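Local atomic coordinates of amine Dehydrogenase (Pseudomonas putida, PDB entry 1JMX), a protein that forms the beta-propeller subunit of an amine dehydrogenase complex that probably oxidises primary amines, and lines part of a heme c pocket. Residues L127-T132 with P140-P145; Y107-P112 with R148-M153; F144-Q149 with L161-P166. All coordinates share one frame; numbering follows the deposited sequence.

The three contacts follow the chain from one propeller blade into the next. Contact 1 pairs the two last strands of a blade, and contact 2 sets strand 105-115 of that blade against the connecting segment 148-153; their centres lie about 12 Å apart, with Glu128 N probably hydrogen-bonded to Ala108 O. Contact 3 shares Phe144 and Pro145 with contact 1, about 14 Å away between centres, and Arg148 and Gln149 with contact 2, about 6 Å away. Contacts 2 and 3 touch where Val150 CG1 meets Val163 CG1 at 3.4 Å. Strand 105-115 leads directly to Leu116-Tyr120, which line part of the heme c pocket, so contacts 1 and 2 belong to the blade bordering the heme.

Contact 1 of 3, residues L127-T132 with P140-P145; sequences LEVFST and PVRTFP
Val129 O is gripped twice from the 140-145 side. Val141 N donates to Val129 O at 2.9 Å in a nearly straight bond (173° at the hydrogen), and a CA-H...O contact adds to it, Pro140 CA lying 3.4 Å from Val129 O. Val129 N gives its hydrogen to Arg142 O at 2.9 Å. Farther along, Leu127 and Phe144 form a hydrogen-bonded antiparallel pair: Leu127 N reaches Phe144 O at 2.8 Å, and Phe144 N returns to Leu127 O, where the CA-H of Thr143 is a second, weaker contact. Glu128 faces Thr143 in the non-hydrogen-bonded pair between.

Leu127, Val129, Arg142 and Phe144 project to one face of the sheet. Val129 CG1, anti to its own N (chi1 -172°), lies over one face of the Arg142 guanidinium, while Val129 CG2 comes within 3.7 Å of Arg142 NH1 and also flanks the Phe144 ring. That ring lies alongside Leu127, with Phe144 CD1 4.1 Å from Leu127 CD2. Were Val129 a serine, both methyl branches would be gone, and the guanidinium would probably lose the apolar cover on that face and be held less firmly toward Glu105. Glu128 and Phe130 both lie alongside Pro140: Pro140 CG is 3.8 Å from Glu128 CD, and Pro140 CD is equally far from Phe130 CE2. Glu128 stretches out to pair with Arg126, while the Phe130 ring also packs on Phe79 and Ala81 of strand 76-82. Strands consecutive in the chain and running at 164° to each other make a beta hairpin, here the two last strands of an antiparallel propeller blade.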
loop_
_atom_site.group_PDB
_atom_site.type_symbol
_atom_site.label_atom_id
_atom_site.label_comp_id
_atom_site.label_asym_id
_atom_site.label_seq_id
_atom_site.Cartn_x
_atom_site.Cartn_y
_atom_site.Cartn_z
ATOM N N LEU B 127 -20.858 -14.202 -19.340
ATOM C CA LEU B 127 -20.235 -15.503 -19.515
ATOM C C LEU B 127 -20.139 -15.689 -21.028
ATOM O O LEU B 127 -21.072 -15.367 -21.755
ATOM C CB LEU B 127 -21.109 -16.618 -18.925
ATOM C CG LEU B 127 -20.516 -18.034 -19.000
ATOM C CD1 LEU B 127 -19.588 -18.271 -17.810
ATOM C CD2 LEU B 127 -21.623 -19.068 -19.003
ATOM N N GLU B 128 -18.985 -16.135 -21.500
ATOM C CA GLU B 128 -18.773 -16.382 -22.916
ATOM C C GLU B 128 -18.407 -17.849 -23.073
ATOM O O GLU B 128 -17.569 -18.369 -22.339
ATOM C CB GLU B 128 -17.656 -15.500 -23.467
ATOM C CG GLU B 128 -17.991 -14.027 -23.457
ATOM C CD GLU B 128 -16.931 -13.170 -24.095
ATOM O OE1 GLU B 128 -15.772 -13.605 -24.222
ATOM O OE2 GLU B 128 -17.268 -12.045 -24.476
ATOM N N VAL B 129 -19.082 -18.520 -23.997
ATOM C CA VAL B 129 -18.853 -19.928 -24.258
ATOM C C VAL B 129 -18.050 -20.049 -25.537
ATOM O O VAL B 129 -18.338 -19.382 -26.523
ATOM C CB VAL B 129 -20.182 -20.687 -24.438
ATOM C CG1 VAL B 129 -19.930 -22.176 -24.509
ATOM C CG2 VAL B 129 -21.147 -20.355 -23.309
ATOM N N PHE B 130 -17.025 -20.884 -25.514
ATOM C CA PHE B 130 -16.187 -21.089 -26.681
ATOM C C PHE B 130 -16.187 -22.570 -26.984
ATOM O O PHE B 130 -16.265 -23.403 -26.082
ATOM C CB PHE B 130 -14.747 -20.642 -26.410
ATOM C CG PHE B 130 -14.628 -19.215 -25.978
ATOM C CD1 PHE B 130 -14.683 -18.876 -24.631
ATOM C CD2 PHE B 130 -14.476 -18.202 -26.915
ATOM C CE1 PHE B 130 -14.591 -17.549 -24.229
ATOM C CE2 PHE B 130 -14.382 -16.872 -26.517
ATOM C CZ PHE B 130 -14.441 -16.550 -25.174
ATOM N N SER B 131 -16.174 -22.888 -28.265
ATOM C CA SER B 131 -16.120 -24.268 -28.683
ATOM C C SER B 131 -14.634 -24.566 -28.810
ATOM O O SER B 131 -13.894 -23.800 -29.425
ATOM C CB SER B 131 -16.821 -24.441 -30.023
ATOM O OG SER B 131 -16.664 -25.763 -30.487
ATOM N N THR B 132 -14.187 -25.650 -28.190
ATOM C CA THR B 132 -12.776 -26.010 -28.233
ATOM C C THR B 132 -12.313 -26.428 -29.629
ATOM O O THR B 132 -11.112 -26.431 -29.925
ATOM C CB THR B 132 -12.461 -27.121 -27.228
ATOM O OG1 THR B 132 -13.292 -28.256 -27.492
ATOM C CG2 THR B 132 -12.717 -26.633 -25.815
ATOM N N PRO B 140 -16.833 -16.169 -29.136
ATOM C CA PRO B 140 -18.073 -16.526 -28.438
ATOM C C PRO B 140 -19.140 -17.173 -29.321
ATOM O O PRO B 140 -19.488 -16.644 -30.383
ATOM C CB PRO B 140 -18.553 -15.181 -27.894
ATOM C CG PRO B 140 -17.296 -14.461 -27.629
ATOM C CD PRO B 140 -16.470 -14.767 -28.854
ATOM N N VAL B 141 -19.603 -18.352 -28.907
ATOM C CA VAL B 141 -20.658 -19.053 -29.632
ATOM C C VAL B 141 -21.971 -18.854 -28.880
ATOM O O VAL B 141 -23.046 -19.134 -29.398
ATOM C CB VAL B 141 -20.361 -20.570 -29.825
ATOM C CG1 VAL B 141 -19.143 -20.759 -30.711
ATOM C CG2 VAL B 141 -20.176 -21.276 -28.480
ATOM N N ARG B 142 -21.872 -18.294 -27.680
ATOM C CA ARG B 142 -23.028 -18.037 -26.834
ATOM C C ARG B 142 -22.548 -17.143 -25.695
ATOM O O ARG B 142 -21.423 -17.287 -25.242
ATOM C CB ARG B 142 -23.513 -19.365 -26.254
ATOM C CG ARG B 142 -25.004 -19.496 -26.058
ATOM C CD ARG B 142 -25.326 -20.856 -25.433
ATOM N NE ARG B 142 -24.581 -21.913 -26.092
ATOM C CZ ARG B 142 -23.837 -22.818 -25.469
ATOM N NH1 ARG B 142 -23.729 -22.830 -24.153
ATOM N NH2 ARG B 142 -23.139 -23.678 -26.179
ATOM N N THR B 143 -23.362 -16.176 -25.288
ATOM C CA THR B 143 -23.001 -15.303 -24.174
ATOM C C THR B 143 -24.223 -14.926 -23.357
ATOM O O THR B 143 -25.305 -14.717 -23.897
ATOM C CB THR B 143 -22.125 -14.039 -24.579
ATOM O OG1 THR B 143 -22.694 -12.832 -24.058
ATOM C CG2 THR B 143 -21.932 -13.925 -26.056
ATOM N N PHE B 144 -24.050 -14.908 -22.043
ATOM C CA PHE B 144 -25.136 -14.601 -21.130
ATOM C C PHE B 144 -24.680 -13.570 -20.121
ATOM O O PHE B 144 -23.485 -13.349 -19.957
ATOM C CB PHE B 144 -25.531 -15.850 -20.339
ATOM C CG PHE B 144 -25.766 -17.062 -21.176
ATOM C CD1 PHE B 144 -24.764 -18.011 -21.335
ATOM C CD2 PHE B 144 -27.001 -17.280 -21.773
ATOM C CE1 PHE B 144 -24.993 -19.172 -22.081
ATOM C CE2 PHE B 144 -27.240 -18.432 -22.518
ATOM C CZ PHE B 144 -26.233 -19.380 -22.670
ATOM N N PRO B 145 -25.634 -12.904 -19.449
ATOM C CA PRO B 145 -25.300 -11.897 -18.437
ATOM C C PRO B 145 -24.874 -12.586 -17.139
ATOM O O PRO B 145 -25.389 -13.649 -16.788
ATOM C CB PRO B 145 -26.613 -11.132 -18.267
ATOM C CG PRO B 145 -27.646 -12.171 -18.553
ATOM C CD PRO B 145 -27.078 -12.894 -19.745
#

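Contact 2 of 3, residues Y107-P112 with R148-M153; sequences YATVNP and RQVYLM
Met153 lies over the strand 107-112. Its chain runs extended to the sulfur and then bends (chi3 -49°), which turns Met153 CE onto the strand, 4.0 Å from Ala108 CA and 4.3 Å from Tyr107 CB. Beside it Thr109 and Val150 pass at a slant, Thr109 CG2 lying 3.6 Å from Val150 CG1. The Met153 sulfur, however, comes doubtfully close to the same Thr109 methyl, and with a near-eclipsed chi1 of 112° the rotation of Thr109, and so its methyl and hydroxyl contacts, is uncertain.

No direct hydrogen bond crosses between the two segments; waters bridge them instead. One accepts from Asn111 ND2 at 2.9 Å and from Val150 N at 3.1 Å, tying the amide to the backbone of the connecting segment. A second donates to Val150 O at 3.3 Å and has a weak bond to Thr109 OG1. At the far end a third water, at the edge of the Arg148 guanidinium and in its plane, accepts from Arg148 NH2 at 3.1 Å and donates to Pro112 O at 3.3 Å.

The amine dehydrogenase chain of the complex grips this water-bridged layer from outside: Tyr135 of that chain bonds through its hydroxyl to both Asn111 OD1 and Val150 O, and Glu134 of that chain forms a salt bridge with Arg148 NH1. Within the subunit, strand 105-115 is held between strands 89-99 and 126-131 of its own blade, whereas Val150 and Met153 pack onto Val163 of strand 161-164 in the next, and segment 148-153 thus lies between the two sheets.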
loop_
_atom_site.group_PDB
_atom_site.type_symbol
_atom_site.label_atom_id
_atom_site.label_comp_id
_atom_site.label_asym_id
_atom_site.label_seq_id
_atom_site.Cartn_x
_atom_site.Cartn_y
_atom_site.Cartn_z
ATOM N N TYR B 107 -15.962 -22.198 -20.726
ATOM C CA TYR B 107 -16.731 -21.067 -20.244
ATOM C C TYR B 107 -15.787 -20.098 -19.536
ATOM O O TYR B 107 -14.782 -20.500 -18.965
ATOM C CB TYR B 107 -17.818 -21.544 -19.280
ATOM C CG TYR B 107 -18.528 -22.794 -19.743
ATOM C CD1 TYR B 107 -18.213 -24.040 -19.197
ATOM C CD2 TYR B 107 -19.468 -22.741 -20.773
ATOM C CE1 TYR B 107 -18.806 -25.197 -19.670
ATOM C CE2 TYR B 107 -20.069 -23.891 -21.249
ATOM C CZ TYR B 107 -19.731 -25.117 -20.698
ATOM O OH TYR B 107 -20.302 -26.258 -21.203
ATOM N N ALA B 108 -16.110 -18.817 -19.596
ATOM C CA ALA B 108 -15.288 -17.810 -18.954
ATOM C C ALA B 108 -16.135 -16.589 -18.672
ATOM O O ALA B 108 -16.868 -16.138 -19.548
ATOM C CB ALA B 108 -14.126 -17.434 -19.862
ATOM N N THR B 109 -16.145 -16.110 -17.432
ATOM C CA THR B 109 -16.910 -14.897 -17.200
ATOM C C THR B 109 -15.938 -13.738 -17.395
ATOM O O THR B 109 -14.785 -13.783 -16.950
ATOM C CB THR B 109 -17.716 -14.846 -15.859
ATOM O OG1 THR B 109 -17.165 -13.867 -14.984
ATOM C CG2 THR B 109 -17.789 -16.176 -15.199
ATOM N N VAL B 110 -16.377 -12.782 -18.205
ATOM C CA VAL B 110 -15.596 -11.618 -18.564
ATOM C C VAL B 110 -16.122 -10.336 -17.940
ATOM O O VAL B 110 -17.300 -9.998 -18.086
ATOM C CB VAL B 110 -15.579 -11.437 -20.110
ATOM C CG1 VAL B 110 -14.738 -10.245 -20.496
ATOM C CG2 VAL B 110 -15.066 -12.699 -20.797
ATOM N N ASN B 111 -15.239 -9.655 -17.215
ATOM C CA ASN B 111 -15.524 -8.364 -16.591
ATOM C C ASN B 111 -14.899 -7.397 -17.603
ATOM O O ASN B 111 -13.687 -7.200 -17.611
ATOM C CB ASN B 111 -14.796 -8.226 -15.239
ATOM C CG ASN B 111 -15.270 -9.229 -14.187
ATOM O OD1 ASN B 111 -14.637 -9.384 -13.144
ATOM N ND2 ASN B 111 -16.391 -9.883 -14.440
ATOM N N PRO B 112 -15.713 -6.820 -18.503
ATOM C CA PRO B 112 -15.168 -5.899 -19.499
ATOM C C PRO B 112 -15.181 -4.429 -19.125
ATOM O O PRO B 112 -15.990 -3.976 -18.317
ATOM C CB PRO B 112 -16.060 -6.167 -20.697
ATOM C CG PRO B 112 -17.394 -6.323 -20.057
ATOM C CD PRO B 112 -17.137 -7.090 -18.772
ATOM N N ARG B 148 -21.869 -9.464 -10.766
ATOM C CA ARG B 148 -20.527 -8.982 -10.442
ATOM C C ARG B 148 -19.867 -9.841 -9.384
ATOM O O ARG B 148 -20.535 -10.609 -8.701
ATOM C CB ARG B 148 -20.567 -7.554 -9.906
ATOM C CG ARG B 148 -20.944 -6.538 -10.917
ATOM C CD ARG B 148 -20.128 -5.290 -10.739
ATOM N NE ARG B 148 -19.974 -4.689 -12.043
ATOM C CZ ARG B 148 -18.879 -4.762 -12.783
ATOM N NH1 ARG B 148 -17.797 -5.383 -12.352
ATOM N NH2 ARG B 148 -18.923 -4.328 -14.021
ATOM N N GLN B 149 -18.555 -9.655 -9.246
ATOM C CA GLN B 149 -17.723 -10.345 -8.268
ATOM C C GLN B 149 -17.690 -11.867 -8.384
ATOM O O GLN B 149 -17.576 -12.582 -7.387
ATOM C CB GLN B 149 -18.098 -9.886 -6.856
ATOM C CG GLN B 149 -17.892 -8.379 -6.647
ATOM C CD GLN B 149 -18.619 -7.826 -5.428
ATOM O OE1 GLN B 149 -19.790 -8.131 -5.193
ATOM N NE2 GLN B 149 -17.933 -6.987 -4.663
ATOM N N VAL B 150 -17.762 -12.352 -9.620
ATOM C CA VAL B 150 -17.709 -13.778 -9.899
ATOM C C VAL B 150 -16.251 -14.170 -10.130
ATOM O O VAL B 150 -15.507 -13.448 -10.784
ATOM C CB VAL B 150 -18.580 -14.150 -11.140
ATOM C CG1 VAL B 150 -18.179 -15.505 -11.707
ATOM C CG2 VAL B 150 -20.063 -14.150 -10.766
ATOM N N TYR B 151 -15.833 -15.278 -9.523
ATOM C CA TYR B 151 -14.478 -15.785 -9.682
ATOM C C TYR B 151 -14.501 -17.265 -10.098
ATOM O O TYR B 151 -15.012 -17.570 -11.167
ATOM C CB TYR B 151 -13.611 -15.490 -8.442
ATOM C CG TYR B 151 -14.175 -15.918 -7.097
ATOM C CD1 TYR B 151 -13.623 -16.998 -6.404
ATOM C CD2 TYR B 151 -15.252 -15.247 -6.514
ATOM C CE1 TYR B 151 -14.128 -17.402 -5.176
ATOM C CE2 TYR B 151 -15.764 -15.647 -5.281
ATOM C CZ TYR B 151 -15.196 -16.731 -4.621
ATOM O OH TYR B 151 -15.716 -17.179 -3.425
ATOM N N LEU B 152 -14.000 -18.179 -9.271
ATOM C CA LEU B 152 -13.974 -19.609 -9.602
ATOM C C LEU B 152 -15.279 -20.256 -10.095
ATOM O O LEU B 152 -16.364 -19.978 -9.590
ATOM C CB LEU B 152 -13.438 -20.419 -8.424
ATOM C CG LEU B 152 -12.022 -20.091 -7.973
ATOM C CD1 LEU B 152 -11.623 -21.049 -6.874
ATOM C CD2 LEU B 152 -11.072 -20.192 -9.137
ATOM N N MET B 153 -15.134 -21.153 -11.072
ATOM C CA MET B 153 -16.244 -21.882 -11.674
ATOM C C MET B 153 -15.803 -23.312 -11.967
ATOM O O MET B 153 -14.652 -23.545 -12.325
ATOM C CB MET B 153 -16.661 -21.240 -13.005
ATOM C CG MET B 153 -17.133 -19.795 -12.924
ATOM S SD MET B 153 -17.816 -19.209 -14.490
ATOM C CE MET B 153 -16.553 -19.699 -15.624
HETATM O O HOH W 1 -14.211 -12.883 -13.759
HETATM O O HOH W 2 -18.038 -11.200 -12.486
HETATM O O HOH W 3 -16.236 -5.164 -15.292
#

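Contact 3 of 3, residues F144-Q149 with L161-P166; sequences FPMPRQ and LYVAGP
The backbones of 144-149 and 161-166 do not pair as strands: their touching parts run 53° apart and draw together at one end, where Gln149 CA and Gly165 CA are 5.4 Å from each other. Gln149 has left-handed backbone angles (phi 60°, psi 35°) at this turn of the chain, and its carbonyl oxygen meets the CA-H of Gly165, with Gln149 O 3.4 Å from Gly165 CA. No hydrogen bond joins the two segments; this C-H...O contact marks where the backbones come together.

The Pro166 ring sits against the same bend. Pro166 CD lies 3.4 Å from Arg148 O, and Pro166 CG, 3.7 Å from that oxygen, also reaches to 4.0 Å from Gln149 OE1. The Gln149 side chain passes the proline at about a right angle, extended beyond CG, and its amide is fixed at both ends: OE1 accepts from Arg185 of its own chain, while NE2 donates to the carbonyl oxygens of two residues of the amine dehydrogenase chain, Arg142 and Glu134 of that chain. The bend is therefore also part of the interface between subunits.

At the other end Met146 and Val163 reach toward each other tip to tip. Bends at chi2 (-65°) and chi3 fold the methionine chain so that its terminal methyl faces the valine fork, with Met146 CE 3.7 Å from Val163 CG1 and 4.1 Å from Val163 CG2. Leu127 and Met171 also pack on Met146, drawing both blades into one apolar cluster. Such a link, running from the last strand of one sheet across to the first strand of the next, is the interblade connection of a beta-propeller, here packed against strand 161-164 of the blade it enters.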
loop_
_atom_site.group_PDB
_atom_site.type_symbol
_atom_site.label_atom_id
_atom_site.label_comp_id
_atom_site.label_asym_id
_atom_site.label_seq_id
_atom_site.Cartn_x
_atom_site.Cartn_y
_atom_site.Cartn_z
ATOM N N PHE B 144 -24.050 -14.908 -22.043
ATOM C CA PHE B 144 -25.136 -14.601 -21.130
ATOM C C PHE B 144 -24.680 -13.570 -20.121
ATOM O O PHE B 144 -23.485 -13.349 -19.957
ATOM C CB PHE B 144 -25.531 -15.850 -20.339
ATOM C CG PHE B 144 -25.766 -17.062 -21.176
ATOM C CD1 PHE B 144 -24.764 -18.011 -21.335
ATOM C CD2 PHE B 144 -27.001 -17.280 -21.773
ATOM C CE1 PHE B 144 -24.993 -19.172 -22.081
ATOM C CE2 PHE B 144 -27.240 -18.432 -22.518
ATOM C CZ PHE B 144 -26.233 -19.380 -22.670
ATOM N N PRO B 145 -25.634 -12.904 -19.449
ATOM C CA PRO B 145 -25.300 -11.897 -18.437
ATOM C C PRO B 145 -24.874 -12.586 -17.139
ATOM O O PRO B 145 -25.389 -13.649 -16.788
ATOM C CB PRO B 145 -26.613 -11.132 -18.267
ATOM C CG PRO B 145 -27.646 -12.171 -18.553
ATOM C CD PRO B 145 -27.078 -12.894 -19.745
ATOM N N MET B 146 -23.909 -11.992 -16.451
ATOM C CA MET B 146 -23.407 -12.546 -15.200
ATOM C C MET B 146 -23.393 -11.502 -14.092
ATOM O O MET B 146 -23.329 -10.299 -14.356
ATOM C CB MET B 146 -21.973 -13.068 -15.381
ATOM C CG MET B 146 -21.842 -14.314 -16.224
ATOM S SD MET B 146 -22.634 -15.711 -15.437
ATOM C CE MET B 146 -21.395 -16.161 -14.196
ATOM N N PRO B 147 -23.550 -11.945 -12.838
ATOM C CA PRO B 147 -23.519 -10.971 -11.747
ATOM C C PRO B 147 -22.061 -10.556 -11.495
ATOM O O PRO B 147 -21.134 -11.179 -12.014
ATOM C CB PRO B 147 -24.120 -11.750 -10.569
ATOM C CG PRO B 147 -23.824 -13.185 -10.889
ATOM C CD PRO B 147 -24.051 -13.255 -12.378
ATOM N N ARG B 148 -21.869 -9.464 -10.766
ATOM C CA ARG B 148 -20.527 -8.982 -10.442
ATOM C C ARG B 148 -19.867 -9.841 -9.384
ATOM O O ARG B 148 -20.535 -10.609 -8.701
ATOM C CB ARG B 148 -20.567 -7.554 -9.906
ATOM C CG ARG B 148 -20.944 -6.538 -10.917
ATOM C CD ARG B 148 -20.128 -5.290 -10.739
ATOM N NE ARG B 148 -19.974 -4.689 -12.043
ATOM C CZ ARG B 148 -18.879 -4.762 -12.783
ATOM N NH1 ARG B 148 -17.797 -5.383 -12.352
ATOM N NH2 ARG B 148 -18.923 -4.328 -14.021
ATOM N N GLN B 149 -18.555 -9.655 -9.246
ATOM C CA GLN B 149 -17.723 -10.345 -8.268
ATOM C C GLN B 149 -17.690 -11.867 -8.384
ATOM O O GLN B 149 -17.576 -12.582 -7.387
ATOM C CB GLN B 149 -18.098 -9.886 -6.856
ATOM C CG GLN B 149 -17.892 -8.379 -6.647
ATOM C CD GLN B 149 -18.619 -7.826 -5.428
ATOM O OE1 GLN B 149 -19.790 -8.131 -5.193
ATOM N NE2 GLN B 149 -17.933 -6.987 -4.663
ATOM N N LEU B 161 -23.068 -25.596 -14.322
ATOM C CA LEU B 161 -21.907 -24.792 -13.981
ATOM C C LEU B 161 -22.062 -24.144 -12.614
ATOM O O LEU B 161 -22.978 -23.354 -12.386
ATOM C CB LEU B 161 -21.689 -23.714 -15.052
ATOM C CG LEU B 161 -20.352 -22.977 -15.134
ATOM C CD1 LEU B 161 -19.273 -23.935 -15.608
ATOM C CD2 LEU B 161 -20.476 -21.800 -16.093
ATOM N N TYR B 162 -21.196 -24.532 -11.685
ATOM C CA TYR B 162 -21.203 -23.960 -10.346
ATOM C C TYR B 162 -20.313 -22.738 -10.379
ATOM O O TYR B 162 -19.140 -22.814 -10.731
ATOM C CB TYR B 162 -20.759 -24.992 -9.312
ATOM C CG TYR B 162 -21.869 -25.974 -9.048
ATOM C CD1 TYR B 162 -21.894 -27.220 -9.679
ATOM C CD2 TYR B 162 -22.943 -25.624 -8.226
ATOM C CE1 TYR B 162 -22.962 -28.089 -9.507
ATOM C CE2 TYR B 162 -24.012 -26.484 -8.046
ATOM C CZ TYR B 162 -24.018 -27.714 -8.686
ATOM O OH TYR B 162 -25.074 -28.564 -8.497
ATOM N N VAL B 163 -20.927 -21.599 -10.095
ATOM C CA VAL B 163 -20.265 -20.306 -10.137
ATOM C C VAL B 163 -20.094 -19.659 -8.770
ATOM O O VAL B 163 -21.066 -19.404 -8.068
ATOM C CB VAL B 163 -21.081 -19.335 -11.036
ATOM C CG1 VAL B 163 -20.445 -17.968 -11.066
ATOM C CG2 VAL B 163 -21.212 -19.904 -12.443
ATOM N N ALA B 164 -18.851 -19.373 -8.415
ATOM C CA ALA B 164 -18.550 -18.720 -7.153
ATOM C C ALA B 164 -18.643 -17.208 -7.351
ATOM O O ALA B 164 -17.938 -16.635 -8.181
ATOM C CB ALA B 164 -17.158 -19.114 -6.666
ATOM N N GLY B 165 -19.574 -16.589 -6.636
ATOM C CA GLY B 165 -19.758 -15.148 -6.702
ATOM C C GLY B 165 -20.185 -14.723 -5.313
ATOM O O GLY B 165 -19.751 -15.347 -4.350
ATOM N N PRO B 166 -20.988 -13.657 -5.154
ATOM C CA PRO B 166 -21.420 -13.246 -3.808
ATOM C C PRO B 166 -22.020 -14.476 -3.121
ATOM O O PRO B 166 -21.866 -14.665 -1.922
ATOM C CB PRO B 166 -22.477 -12.188 -4.106
ATOM C CG PRO B 166 -21.911 -11.520 -5.335
ATOM C CD PRO B 166 -21.457 -12.703 -6.176
#